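Local coordinates for hypothetical protein Atu0636 (Agrobacterium tumefaciens, PDB 2OZV) that is a predicted O-methyltransferase, probably transferring a methyl group from S-adenosylmethionine to an acceptor that has not been identified, at residues B[41-46]-B[119-124]; B[167-172]-B[202-207]; B[191-196]-B[217-222]. All coordinates share one frame; numbering follows the deposited sequence. Where two conformers were deposited one is given.

Contact 1: residues B[41-46]-B[119-124]; sequences ADLGAG and VIMNPP
The carboxylate of Asp-42 turns one of its flat faces to Ile-120, whose CG1 stands over it, 3.9 Å from Asp-42 CG. OD2 accepts a hydrogen bond from the backbone N of Gly-51, in the first turn of helix 49-57, which probably limits the rotation of the group. Asp-42 CG lies trans to the backbone N (chi1 -178°), which lays the carboxylate forward along the loop beyond the strand. CD of the Pro-124 ring lies near the methyl of Ala-45, but Ala-45 was deposited in two conformers and this close approach is doubtful. On the other face of the sheet Leu-43 and Val-119 cross at an angle, Leu-43 CG 3.6 Å from Val-119 CG1. Selenomethionine Met-121 lies alongside Leu-43 and points the same way, its bent end bringing CE to 3.6 Å from Leu-43 CD1. Two backbone bonds hold the parallel strands in register: Ile-120 N gives to Ala-41 O (2.8 Å) and Leu-43 N to Ile-120 O (3.0 Å). Beyond them the chains separate into two loops at the same end of the sheet. Gly-44, with positive phi, and Gly-46 fit the start of a Rossmann-type glycine-rich turn, probably the cofactor loop, while Asn-122, Pro-123 and Pro-124 match the Asn-Pro-Pro motif of many methyltransferases; in relatives these loops border the cofactor and the substrate. Strand 61-67 flanks Asp-42 and strand 164-170 flanks Val-119 and Met-121, while helix 49-57 covers the face of Asp-42 and Ile-120, and helix 148-159 packs on Val-119 and Met-121.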
loop_
_atom_site.group_PDB
_atom_site.type_symbol
_atom_site.label_atom_id
_atom_site.label_comp_id
_atom_site.label_asym_id
_atom_site.label_seq_id
_atom_site.Cartn_x
_atom_site.Cartn_y
_atom_site.Cartn_z
ATOM N N ALA B 41 6.956 -21.850 11.344
ATOM C CA ALA B 41 5.601 -22.007 11.883
ATOM C C ALA B 41 4.590 -21.487 10.871
ATOM O O ALA B 41 4.771 -20.384 10.335
ATOM C CB ALA B 41 5.442 -21.251 13.213
ATOM N N ASP B 42 3.543 -22.279 10.624
ATOM C CA ASP B 42 2.416 -21.874 9.777
ATOM C C ASP B 42 1.251 -21.677 10.730
ATOM O O ASP B 42 0.747 -22.650 11.314
ATOM C CB ASP B 42 2.155 -22.979 8.727
ATOM C CG ASP B 42 1.026 -22.658 7.736
ATOM O OD1 ASP B 42 0.273 -21.697 7.955
ATOM O OD2 ASP B 42 0.883 -23.466 6.775
ATOM N N LEU B 43 0.852 -20.418 10.939
ATOM C CA LEU B 43 -0.173 -20.085 11.939
ATOM C C LEU B 43 -1.553 -20.342 11.386
ATOM O O LEU B 43 -2.563 -20.292 12.090
ATOM C CB LEU B 43 -0.044 -18.652 12.455
ATOM C CG LEU B 43 1.220 -18.281 13.224
ATOM C CD1 LEU B 43 1.022 -16.917 13.877
ATOM C CD2 LEU B 43 1.609 -19.333 14.270
ATOM N N GLY B 44 -1.541 -20.575 10.076
ATOM C CA GLY B 44 -2.482 -21.423 9.379
ATOM C C GLY B 44 -3.933 -21.072 9.377
ATOM O O GLY B 44 -4.679 -21.447 10.278
ATOM N N ALA B 45 -4.346 -20.325 8.369
ATOM C CA ALA B 45 -5.741 -20.344 8.029
ATOM C C ALA B 45 -5.736 -21.215 6.794
ATOM O O ALA B 45 -5.307 -20.809 5.708
ATOM C CB ALA B 45 -6.265 -18.962 7.752
ATOM N N GLY B 46 -6.149 -22.452 7.010
ATOM C CA GLY B 46 -6.086 -23.501 6.005
ATOM C C GLY B 46 -5.766 -24.819 6.673
ATOM O O GLY B 46 -5.834 -24.954 7.903
ATOM N N VAL B 119 7.813 -17.262 10.423
ATOM C CA VAL B 119 6.404 -17.501 10.695
ATOM C C VAL B 119 5.614 -17.037 9.477
ATOM O O VAL B 119 5.822 -15.922 9.005
ATOM C CB VAL B 119 5.904 -16.750 11.950
ATOM C CG1 VAL B 119 4.441 -17.033 12.194
ATOM C CG2 VAL B 119 6.752 -17.197 13.192
ATOM N N ILE B 120 4.778 -17.925 8.972
ATOM C CA ILE B 120 3.929 -17.620 7.831
ATOM C C ILE B 120 2.453 -17.646 8.172
ATOM O O ILE B 120 1.989 -18.443 9.011
ATOM C CB ILE B 120 4.269 -18.529 6.604
ATOM C CG1 ILE B 120 3.721 -19.956 6.754
ATOM C CG2 ILE B 120 5.811 -18.571 6.369
ATOM C CD1 ILE B 120 4.082 -20.882 5.547
HETATM N N MSE B 121 1.663 -16.799 7.497
HETATM C CA MSE B 121 0.249 -16.736 7.848
HETATM C C MSE B 121 -0.600 -16.221 6.693
HETATM O O MSE B 121 -0.159 -15.385 5.893
HETATM C CB MSE B 121 0.033 -15.829 9.087
HETATM C CG MSE B 121 0.482 -14.387 8.837
HETATM SE SE MSE B 121 0.166 -13.289 10.478
HETATM C CE MSE B 121 1.356 -14.111 11.726
ATOM N N ASN B 122 -1.827 -16.723 6.643
ATOM C CA ASN B 122 -2.858 -16.249 5.735
ATOM C C ASN B 122 -4.164 -16.196 6.531
ATOM O O ASN B 122 -4.980 -17.117 6.416
ATOM C CB ASN B 122 -3.013 -17.203 4.555
ATOM C CG ASN B 122 -4.079 -16.730 3.563
ATOM O OD1 ASN B 122 -4.628 -15.640 3.709
ATOM N ND2 ASN B 122 -4.339 -17.527 2.570
ATOM N N PRO B 123 -4.324 -15.177 7.399
ATOM C CA PRO B 123 -5.493 -15.224 8.285
ATOM C C PRO B 123 -6.799 -15.097 7.520
ATOM O O PRO B 123 -6.848 -14.443 6.481
ATOM C CB PRO B 123 -5.298 -14.034 9.230
ATOM C CG PRO B 123 -4.387 -13.154 8.556
ATOM C CD PRO B 123 -3.474 -14.004 7.680
ATOM N N PRO B 124 -7.856 -15.728 8.045
ATOM C CA PRO B 124 -9.145 -15.805 7.369
ATOM C C PRO B 124 -9.824 -14.439 7.300
ATOM O O PRO B 124 -9.548 -13.576 8.139
ATOM C CB PRO B 124 -9.943 -16.770 8.266
ATOM C CG PRO B 124 -9.323 -16.639 9.620
ATOM C CD PRO B 124 -7.862 -16.393 9.366
#

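Contact 2: residues B[167-172]-B[202-207]; sequences SLISRP and AVRMLV
Leu-168 and Val-207 lie side by side and point the same way, with Leu-168 CG 3.8 Å from Val-207 CB. Leu-168 CG is wedged between its own backbone N and carbonyl carbon (chi1 71°), which leans the CD1 branch over Val-207. On the opposite face of the sheet Ile-169 and Leu-206 meet obliquely: the CD2 branch of Leu-206 lies against the CG1 arm of Ile-169, 3.7 Å from CG1 itself. Selenomethionine Met-205 shares its face with Leu-168 and packs SE against Pro-172 CA at 4.0 Å. Four backbone bonds tie the strands, two in the Leu-168/Val-207 pair and two in the Ser-170/Met-205 pair, with Ile-169 and Leu-206 as the non-hydrogen-bonded pair between them. The antiparallel strand 204-211, inserted between 164-170 and 186-195, is the hallmark of the class I methyltransferase sheet, strand order 3-2-1-4-5-7-6. At its start Val-203 and Arg-204 both face Ile-194 in a classic beta bulge. The guanidinium of Arg-204 curls back so that NH1 donates to Val-203 O (2.9 Å); the acceptor lies near the guanidinium plane, but the donor stands above the carbonyl plane. NE of the same group forms a salt bridge with Asp-24 in helix 24-30, so the group is gripped from both NH1 and NE. The ring of Pro-172 presents CG to the methyl of Ala-202, 3.8 Å from its CB, and both residues also pack on Phe-219 of the second subunit.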
loop_
_atom_site.group_PDB
_atom_site.type_symbol
_atom_site.label_atom_id
_atom_site.label_comp_id
_atom_site.label_asym_id
_atom_site.label_seq_id
_atom_site.Cartn_x
_atom_site.Cartn_y
_atom_site.Cartn_z
ATOM N N SER B 167 6.140 -13.696 7.198
ATOM C CA SER B 167 5.597 -13.680 5.834
ATOM C C SER B 167 4.089 -13.824 5.878
ATOM O O SER B 167 3.547 -14.657 6.625
ATOM C CB SER B 167 6.146 -14.827 4.961
ATOM O OG SER B 167 7.566 -14.745 4.887
ATOM N N LEU B 168 3.394 -13.027 5.064
ATOM C CA LEU B 168 1.955 -13.147 5.026
ATOM C C LEU B 168 1.361 -12.808 3.673
ATOM O O LEU B 168 1.980 -12.125 2.839
ATOM C CB LEU B 168 1.326 -12.292 6.123
ATOM C CG LEU B 168 1.342 -10.791 6.029
ATOM C CD1 LEU B 168 0.201 -10.253 5.115
ATOM C CD2 LEU B 168 1.212 -10.167 7.450
ATOM N N ILE B 169 0.155 -13.320 3.454
ATOM C CA ILE B 169 -0.638 -12.919 2.291
ATOM C C ILE B 169 -1.998 -12.468 2.802
ATOM O O ILE B 169 -2.561 -13.048 3.757
ATOM C CB ILE B 169 -0.726 -14.039 1.212
ATOM C CG1 ILE B 169 -1.393 -13.502 -0.070
ATOM C CG2 ILE B 169 -1.400 -15.300 1.789
ATOM C CD1 ILE B 169 -1.357 -14.457 -1.246
ATOM N N SER B 170 -2.567 -11.441 2.152
ATOM C CA SER B 170 -3.850 -10.896 2.571
ATOM C C SER B 170 -4.497 -10.177 1.392
ATOM O O SER B 170 -3.896 -10.106 0.303
ATOM C CB SER B 170 -3.666 -9.917 3.736
ATOM O OG SER B 170 -3.039 -8.721 3.296
ATOM N N ARG B 171 -5.711 -9.665 1.613
ATOM C CA ARG B 171 -6.351 -8.708 0.714
ATOM C C ARG B 171 -5.570 -7.395 0.819
ATOM O O ARG B 171 -5.001 -7.101 1.873
ATOM C CB ARG B 171 -7.816 -8.433 1.116
ATOM C CG ARG B 171 -8.672 -9.661 1.380
ATOM C CD ARG B 171 -10.134 -9.258 1.631
ATOM N NE ARG B 171 -10.314 -8.245 2.684
ATOM C CZ ARG B 171 -11.488 -7.960 3.256
ATOM N NH1 ARG B 171 -11.574 -7.022 4.197
ATOM N NH2 ARG B 171 -12.585 -8.608 2.886
ATOM N N PRO B 172 -5.531 -6.596 -0.265
ATOM C CA PRO B 172 -4.869 -5.267 -0.152
ATOM C C PRO B 172 -5.552 -4.352 0.880
ATOM O O PRO B 172 -4.879 -3.524 1.522
ATOM C CB PRO B 172 -5.002 -4.691 -1.568
ATOM C CG PRO B 172 -5.047 -5.964 -2.450
ATOM C CD PRO B 172 -5.988 -6.863 -1.651
ATOM N N ALA B 202 -5.237 -4.482 -7.752
ATOM C CA ALA B 202 -4.655 -5.579 -6.946
ATOM C C ALA B 202 -5.751 -6.451 -6.306
ATOM O O ALA B 202 -6.802 -5.921 -5.881
ATOM C CB ALA B 202 -3.718 -5.018 -5.869
ATOM N N VAL B 203 -5.515 -7.759 -6.270
ATOM C CA VAL B 203 -6.431 -8.716 -5.629
ATOM C C VAL B 203 -5.848 -9.330 -4.358
ATOM O O VAL B 203 -6.602 -9.779 -3.488
ATOM C CB VAL B 203 -6.902 -9.830 -6.643
ATOM C CG1 VAL B 203 -7.760 -9.200 -7.718
ATOM C CG2 VAL B 203 -5.719 -10.538 -7.237
ATOM N N ARG B 204 -4.515 -9.385 -4.253
ATOM C CA ARG B 204 -3.844 -9.893 -3.066
ATOM C C ARG B 204 -2.624 -9.031 -2.767
ATOM O O ARG B 204 -2.221 -8.179 -3.586
ATOM C CB ARG B 204 -3.414 -11.370 -3.217
ATOM C CG ARG B 204 -4.581 -12.366 -3.299
ATOM C CD ARG B 204 -5.250 -12.578 -1.948
ATOM N NE ARG B 204 -6.289 -13.610 -2.037
ATOM C CZ ARG B 204 -7.535 -13.416 -2.475
ATOM N NH1 ARG B 204 -7.962 -12.226 -2.896
ATOM N NH2 ARG B 204 -8.395 -14.458 -2.498
HETATM N N MSE B 205 -2.030 -9.278 -1.617
HETATM C CA MSE B 205 -0.900 -8.510 -1.147
HETATM C C MSE B 205 -0.015 -9.418 -0.314
HETATM O O MSE B 205 -0.522 -10.070 0.616
HETATM C CB MSE B 205 -1.375 -7.320 -0.308
HETATM C CG MSE B 205 -0.235 -6.470 0.131
HETATM SE SE MSE B 205 -1.050 -4.973 1.161
HETATM C CE MSE B 205 -1.699 -5.896 2.672
ATOM N N LEU B 206 1.269 -9.485 -0.657
ATOM C CA LEU B 206 2.282 -10.230 0.120
ATOM C C LEU B 206 3.007 -9.216 1.000
ATOM O O LEU B 206 3.328 -8.085 0.538
ATOM C CB LEU B 206 3.322 -10.869 -0.816
ATOM C CG LEU B 206 2.763 -11.875 -1.829
ATOM C CD1 LEU B 206 3.854 -12.387 -2.783
ATOM C CD2 LEU B 206 2.089 -13.035 -1.087
ATOM N N VAL B 207 3.287 -9.594 2.251
ATOM C CA VAL B 207 4.058 -8.734 3.120
ATOM C C VAL B 207 5.119 -9.587 3.803
ATOM O O VAL B 207 4.795 -10.698 4.292
ATOM C CB VAL B 207 3.190 -8.057 4.188
ATOM C CG1 VAL B 207 4.084 -7.149 5.071
ATOM C CG2 VAL B 207 2.047 -7.248 3.540
#

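Contact 3: residues B[191-196]-B[217-222]; sequences ITLIHP and LTFRAP
Ile-191 and Phe-219 make the tight end of this contact, lying side by side on one face of the sheet. Ile-191 CD1 sits over a face of the Phe-219 ring, 4.1 Å from its centroid and off-centre toward the rim, a CH-pi contact, while CG2 approaches CE2 of the ring to 3.5 Å. Leu-193 adds CD2 at the ring edge, 3.6 Å from Phe-219 CD2; Leu-193 of the second subunit also packs on Phe-219. Here the parallel backbones are joined directly, Ile-191 N to Thr-218 O and Arg-220 N to Ile-191 O, each 2.8 Å. At Arg-220 a water interrupts the pairing, accepting from Leu-193 N (2.9 Å) and donating to Arg-220 O (2.6 Å) and Ile-191 O; direct bonds resume at Leu-223. Beyond the water Pro-222 packs CB against Leu-193 O (3.3 Å) and meets the His-195 ring obliquely, CB to CD2 3.7 Å. On the other face the bent, partly exposed chain of Arg-220 leads away from segment 191-196, its NH1 forming a salt bridge with Glu-190, just before that segment, and a hydrogen bond to Ala-248 O; Thr-192 OG1 bonds to Tyr-247 OH. Strand 218-224 is outermost in this chain's sheet, strand 204-211 borders 186-195 on its other side, and helix 175-182 meets Ile-191 through Val-175.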
loop_
_atom_site.group_PDB
_atom_site.type_symbol
_atom_site.label_atom_id
_atom_site.label_comp_id
_atom_site.label_asym_id
_atom_site.label_seq_id
_atom_site.Cartn_x
_atom_site.Cartn_y
_atom_site.Cartn_z
ATOM N N ILE B 191 6.168 -4.802 0.841
ATOM C CA ILE B 191 4.785 -5.064 0.429
ATOM C C ILE B 191 4.769 -5.276 -1.072
ATOM O O ILE B 191 5.215 -4.398 -1.823
ATOM C CB ILE B 191 3.876 -3.852 0.799
ATOM C CG1 ILE B 191 3.946 -3.564 2.325
ATOM C CG2 ILE B 191 2.451 -4.089 0.299
ATOM C CD1 ILE B 191 3.112 -2.301 2.770
ATOM N N THR B 192 4.254 -6.423 -1.509
ATOM C CA THR B 192 4.183 -6.713 -2.922
ATOM C C THR B 192 2.707 -6.920 -3.308
ATOM O O THR B 192 2.072 -7.898 -2.886
ATOM C CB THR B 192 5.008 -7.978 -3.266
ATOM O OG1 THR B 192 6.355 -7.817 -2.819
ATOM C CG2 THR B 192 4.970 -8.219 -4.786
ATOM N N LEU B 193 2.158 -5.987 -4.083
ATOM C CA LEU B 193 0.786 -6.165 -4.562
ATOM C C LEU B 193 0.737 -7.194 -5.681
ATOM O O LEU B 193 1.679 -7.301 -6.493
ATOM C CB LEU B 193 0.230 -4.833 -5.078
ATOM C CG LEU B 193 -0.214 -3.805 -3.992
ATOM C CD1 LEU B 193 -1.353 -4.359 -3.078
ATOM C CD2 LEU B 193 0.874 -3.224 -3.149
ATOM N N ILE B 194 -0.394 -7.897 -5.747
ATOM C CA ILE B 194 -0.643 -8.976 -6.707
ATOM C C ILE B 194 -1.804 -8.565 -7.607
ATOM O O ILE B 194 -2.929 -8.420 -7.130
ATOM C CB ILE B 194 -1.012 -10.287 -5.952
ATOM C CG1 ILE B 194 -0.007 -10.591 -4.838
ATOM C CG2 ILE B 194 -1.130 -11.459 -6.907
ATOM C CD1 ILE B 194 1.408 -10.787 -5.328
ATOM N N HIS B 195 -1.538 -8.354 -8.898
ATOM C CA HIS B 195 -2.569 -7.887 -9.832
ATOM C C HIS B 195 -2.877 -9.033 -10.806
ATOM O O HIS B 195 -1.965 -9.731 -11.208
ATOM C CB HIS B 195 -2.096 -6.649 -10.608
ATOM C CG HIS B 195 -1.794 -5.452 -9.732
ATOM N ND1 HIS B 195 -2.611 -4.353 -9.672
ATOM C CD2 HIS B 195 -0.792 -5.222 -8.843
ATOM C CE1 HIS B 195 -2.104 -3.467 -8.820
ATOM N NE2 HIS B 195 -0.997 -3.968 -8.310
ATOM N N PRO B 196 -4.161 -9.255 -11.147
ATOM C CA PRO B 196 -4.428 -10.447 -11.999
ATOM C C PRO B 196 -3.899 -10.328 -13.440
ATOM O O PRO B 196 -3.461 -11.333 -14.039
ATOM C CB PRO B 196 -5.956 -10.577 -11.993
ATOM C CG PRO B 196 -6.497 -9.295 -11.489
ATOM C CD PRO B 196 -5.387 -8.522 -10.781
ATOM N N LEU B 217 9.064 1.031 5.628
ATOM C CA LEU B 217 8.480 0.130 4.673
ATOM C C LEU B 217 8.888 0.425 3.210
ATOM O O LEU B 217 9.312 1.554 2.852
ATOM C CB LEU B 217 6.964 0.076 4.834
ATOM C CG LEU B 217 6.138 1.246 4.324
ATOM C CD1 LEU B 217 5.884 1.197 2.790
ATOM C CD2 LEU B 217 4.790 1.161 5.063
ATOM N N THR B 218 8.744 -0.598 2.385
ATOM C CA THR B 218 9.064 -0.547 0.963
ATOM C C THR B 218 7.900 -1.202 0.221
ATOM O O THR B 218 7.427 -2.276 0.665
ATOM C CB THR B 218 10.346 -1.421 0.744
ATOM O OG1 THR B 218 11.459 -0.755 1.339
ATOM C CG2 THR B 218 10.617 -1.608 -0.711
ATOM N N PHE B 219 7.429 -0.599 -0.891
ATOM C CA PHE B 219 6.577 -1.337 -1.820
ATOM C C PHE B 219 7.426 -1.883 -2.943
ATOM O O PHE B 219 8.027 -1.122 -3.734
ATOM C CB PHE B 219 5.449 -0.451 -2.416
ATOM C CG PHE B 219 4.294 -0.185 -1.469
ATOM C CD1 PHE B 219 4.365 0.846 -0.523
ATOM C CD2 PHE B 219 3.134 -0.982 -1.531
ATOM C CE1 PHE B 219 3.294 1.092 0.357
ATOM C CE2 PHE B 219 2.047 -0.719 -0.670
ATOM C CZ PHE B 219 2.152 0.318 0.279
ATOM N N ARG B 220 7.451 -3.206 -3.056
ATOM C CA ARG B 220 8.193 -3.862 -4.152
ATOM C C ARG B 220 7.453 -3.699 -5.472
ATOM O O ARG B 220 6.238 -3.420 -5.484
ATOM C CB ARG B 220 8.355 -5.371 -3.843
ATOM C CG ARG B 220 9.199 -5.666 -2.601
ATOM C CD ARG B 220 10.689 -5.409 -2.830
ATOM N NE ARG B 220 11.185 -6.111 -4.024
ATOM C CZ ARG B 220 11.628 -7.374 -4.038
ATOM N NH1 ARG B 220 11.681 -8.091 -2.910
ATOM N NH2 ARG B 220 12.051 -7.927 -5.184
ATOM N N ALA B 221 8.151 -3.882 -6.593
ATOM C CA ALA B 221 7.450 -3.966 -7.892
ATOM C C ALA B 221 6.388 -5.068 -7.760
ATOM O O ALA B 221 6.623 -6.083 -7.098
ATOM C CB ALA B 221 8.427 -4.296 -9.045
ATOM N N PRO B 222 5.226 -4.868 -8.370
ATOM C CA PRO B 222 4.129 -5.824 -8.137
ATOM C C PRO B 222 4.314 -7.093 -8.926
ATOM O O PRO B 222 5.130 -7.123 -9.869
ATOM C CB PRO B 222 2.899 -5.067 -8.660
ATOM C CG PRO B 222 3.467 -4.248 -9.785
ATOM C CD PRO B 222 4.807 -3.760 -9.257
HETATM O O HOH W 1 3.792 -3.715 -4.659
#

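The three contacts sample one mixed sheet from its middle to an edge. Contacts 1 and 2 adjoin through strands 116-121 and 164-170, where Val-119 O lies 2.9 Å from Ser-167 N and Met-121 N lies 3.0 Å from Ser-167 O, both probable hydrogen bonds. Contact 2 passes into contact 3 through Leu-206 O and Thr-192 N, 2.8 Å apart, and the centres of these two contacts are about 8 Å apart. Contacts 1 and 3 do not touch; their nearest atoms are about 11 Å apart. By analogy with related methyltransferases the cofactor would probably bind beside the loops of contact 1, whereas contacts 2 and 3 both reach the second subunit.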